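Local structure of 6-aminohexanoate-cyclic-dimer hydrolase (Arthrobacter sp., 3A2Q) at residues A[205-210]-A[365-370]. The protein hydrolyses the cyclic dimer of 6-aminohexanoate, a nylon-6 by-product, opening one amide bond to give the linear dimer. The protein carries 1 engineered substitution. Residues are numbered along the deposited sequence; the frame is centred on the assembly and turned at random.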
loop_
_atom_site.group_PDB
_atom_site.type_symbol
_atom_site.label_atom_id
_atom_site.label_comp_id
_atom_site.label_asym_id
_atom_site.label_seq_id
_atom_site.Cartn_x
_atom_site.Cartn_y
_atom_site.Cartn_z
ATOM N N ASN A 205 -10.201 -6.791 9.810
ATOM C CA ASN A 205 -9.358 -6.375 8.689
ATOM C C ASN A 205 -9.678 -7.153 7.421
ATOM O O ASN A 205 -8.793 -7.728 6.778
ATOM C CB ASN A 205 -7.879 -6.531 9.048
ATOM C CG ASN A 205 -7.471 -5.640 10.205
ATOM O OD1 ASN A 205 -7.365 -6.088 11.346
ATOM N ND2 ASN A 205 -7.258 -4.367 9.916
ATOM N N VAL A 206 -10.960 -7.146 7.073
ATOM C CA VAL A 206 -11.478 -7.829 5.898
ATOM C C VAL A 206 -11.078 -9.301 5.938
ATOM O O VAL A 206 -10.529 -9.844 4.978
ATOM C CB VAL A 206 -10.972 -7.176 4.584
ATOM C CG1 VAL A 206 -11.834 -7.643 3.415
ATOM C CG2 VAL A 206 -11.018 -5.653 4.695
ATOM N N ALA A 207 -11.364 -9.932 7.072
ATOM C CA ALA A 207 -11.066 -11.347 7.284
ATOM C C ALA A 207 -9.594 -11.668 7.049
ATOM O O ALA A 207 -9.250 -12.772 6.614
ATOM C CB ALA A 207 -11.941 -12.205 6.379
ATOM N N GLY A 208 -8.730 -10.702 7.340
ATOM C CA GLY A 208 -7.302 -10.905 7.168
ATOM C C GLY A 208 -6.719 -10.456 5.840
ATOM O O GLY A 208 -5.498 -10.469 5.671
ATOM N N ALA A 209 -7.571 -10.056 4.897
ATOM C CA ALA A 209 -7.088 -9.611 3.593
ATOM C C ALA A 209 -6.423 -8.240 3.647
ATOM O O ALA A 209 -5.521 -7.956 2.852
ATOM C CB ALA A 209 -8.234 -9.591 2.581
ATOM N N ALA A 210 -6.856 -7.390 4.579
ATOM C CA ALA A 210 -6.280 -6.049 4.715
ATOM C C ALA A 210 -5.006 -6.069 5.566
ATOM O O ALA A 210 -5.037 -6.457 6.733
ATOM C CB ALA A 210 -7.303 -5.097 5.326
ATOM N N GLU A 365 -13.902 -19.828 1.531
ATOM C CA GLU A 365 -13.460 -19.818 0.137
ATOM C C GLU A 365 -12.109 -19.121 0.006
ATOM O O GLU A 365 -11.282 -19.510 -0.817
ATOM C CB GLU A 365 -14.494 -19.124 -0.759
ATOM C CG GLU A 365 -15.710 -19.992 -1.079
ATOM C CD GLU A 365 -15.325 -21.383 -1.567
ATOM O OE1 GLU A 365 -14.557 -21.487 -2.545
ATOM O OE2 GLU A 365 -15.788 -22.377 -0.972
ATOM N N LEU A 366 -11.889 -18.092 0.816
ATOM C CA LEU A 366 -10.621 -17.379 0.778
ATOM C C LEU A 366 -9.503 -18.283 1.294
ATOM O O LEU A 366 -8.421 -18.332 0.708
ATOM C CB LEU A 366 -10.682 -16.104 1.627
ATOM C CG LEU A 366 -11.691 -15.020 1.230
ATOM C CD1 LEU A 366 -11.366 -13.750 1.994
ATOM C CD2 LEU A 366 -11.634 -14.757 -0.262
ATOM N N ARG A 367 -9.766 -19.002 2.384
ATOM C CA ARG A 367 -8.753 -19.887 2.952
ATOM C C ARG A 367 -8.403 -20.983 1.952
ATOM O O ARG A 367 -7.240 -21.331 1.787
ATOM C CB ARG A 367 -9.240 -20.526 4.265
ATOM C CG ARG A 367 -9.770 -19.547 5.307
ATOM C CD ARG A 367 -8.891 -18.310 5.462
ATOM N NE ARG A 367 -9.375 -17.462 6.548
ATOM C CZ ARG A 367 -9.242 -16.140 6.597
ATOM N NH1 ARG A 367 -8.633 -15.490 5.611
ATOM N NH2 ARG A 367 -9.718 -15.469 7.637
ATOM N N TYR A 368 -9.413 -21.529 1.282
ATOM C CA TYR A 368 -9.156 -22.583 0.313
ATOM C C TYR A 368 -8.319 -22.069 -0.847
ATOM O O TYR A 368 -7.395 -22.744 -1.290
ATOM C CB TYR A 368 -10.470 -23.190 -0.195
ATOM C CG TYR A 368 -10.952 -24.353 0.654
ATOM C CD1 TYR A 368 -10.129 -25.456 0.881
ATOM C CD2 TYR A 368 -12.223 -24.352 1.238
ATOM C CE1 TYR A 368 -10.549 -26.529 1.670
ATOM C CE2 TYR A 368 -12.657 -25.426 2.032
ATOM C CZ TYR A 368 -11.810 -26.509 2.241
ATOM O OH TYR A 368 -12.208 -27.572 3.025
ATOM N N TYR A 369 -8.623 -20.868 -1.327
ATOM C CA TYR A 369 -7.863 -20.303 -2.435
ATOM C C TYR A 369 -6.426 -20.054 -1.989
ATOM O O TYR A 369 -5.479 -20.352 -2.719
ATOM C CB TYR A 369 -8.493 -18.997 -2.908
ATOM C CG TYR A 369 -7.816 -18.446 -4.136
ATOM C CD1 TYR A 369 -8.001 -19.043 -5.386
ATOM C CD2 TYR A 369 -6.957 -17.355 -4.045
ATOM C CE1 TYR A 369 -7.338 -18.560 -6.519
ATOM C CE2 TYR A 369 -6.292 -16.865 -5.167
ATOM C CZ TYR A 369 -6.485 -17.470 -6.399
ATOM O OH TYR A 369 -5.822 -16.975 -7.501
ATOM N N ALA A 370 -6.267 -19.510 -0.786
ATOM C CA ALA A 370 -4.939 -19.242 -0.241
ATOM C C ALA A 370 -4.113 -20.520 -0.314
ATOM O O ALA A 370 -2.951 -20.502 -0.710
ATOM C CB ALA A 370 -5.051 -18.777 1.206
#
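The guanidinium of Arg367 meets the carbonyl of Ala207 at its outer edge, and neither of its faces takes a partner from 205-210. Its two terminal nitrogens converge on one acceptor in an end-on, chelating grip, one oxygen accepting from both. Arg367 NH1 lies 3.0 Å from Ala207 O and Arg367 NH2 lies 2.9 Å from the same oxygen. Ala207 O sits only 7° out of the guanidinium plane, so both N-H groups can share it, at the cost of moderately bent bonds. Seen from the oxygen the two donors differ: NH1 comes almost straight on in line with C=O, at 176°, whereas NH2 stands above the carbonyl plane. The bend at chi2 (-44°), followed by an extended chi3, carries the charged end from the flank of helix 356-378 across to the carbonyl.

Packing beyond the two bonds is slight. The methyl CB of Ala207 lies 4.1 Å from Arg367 NH2, and the nearest nonpolar approach, Leu366 CD1 to Ala207 CB, stops at 4.7 Å. Leu366 leans instead on Ile315 of helix 308-331 and Val430 of helix 427-431. Val206 and Ala209 rest on Tyr312, so helix 308-331 packs against both segments.

Asn205, Val206 and Ala207 all have positive phi, which makes this turn left-handed; Gly208 leaves it with phi still positive. The carbonyl of Ala207, just before Gly208, is thus taken by the arginine, while neighbouring Gly208 O is bonded by Arg191 NE. Within this alpha/beta amidase fold, the paired-nitrogen grip ties helix 356-378 to the turn leading into strand 211-216, beside Val206, which lines the pocket of bound 6-aminohexanoic acid.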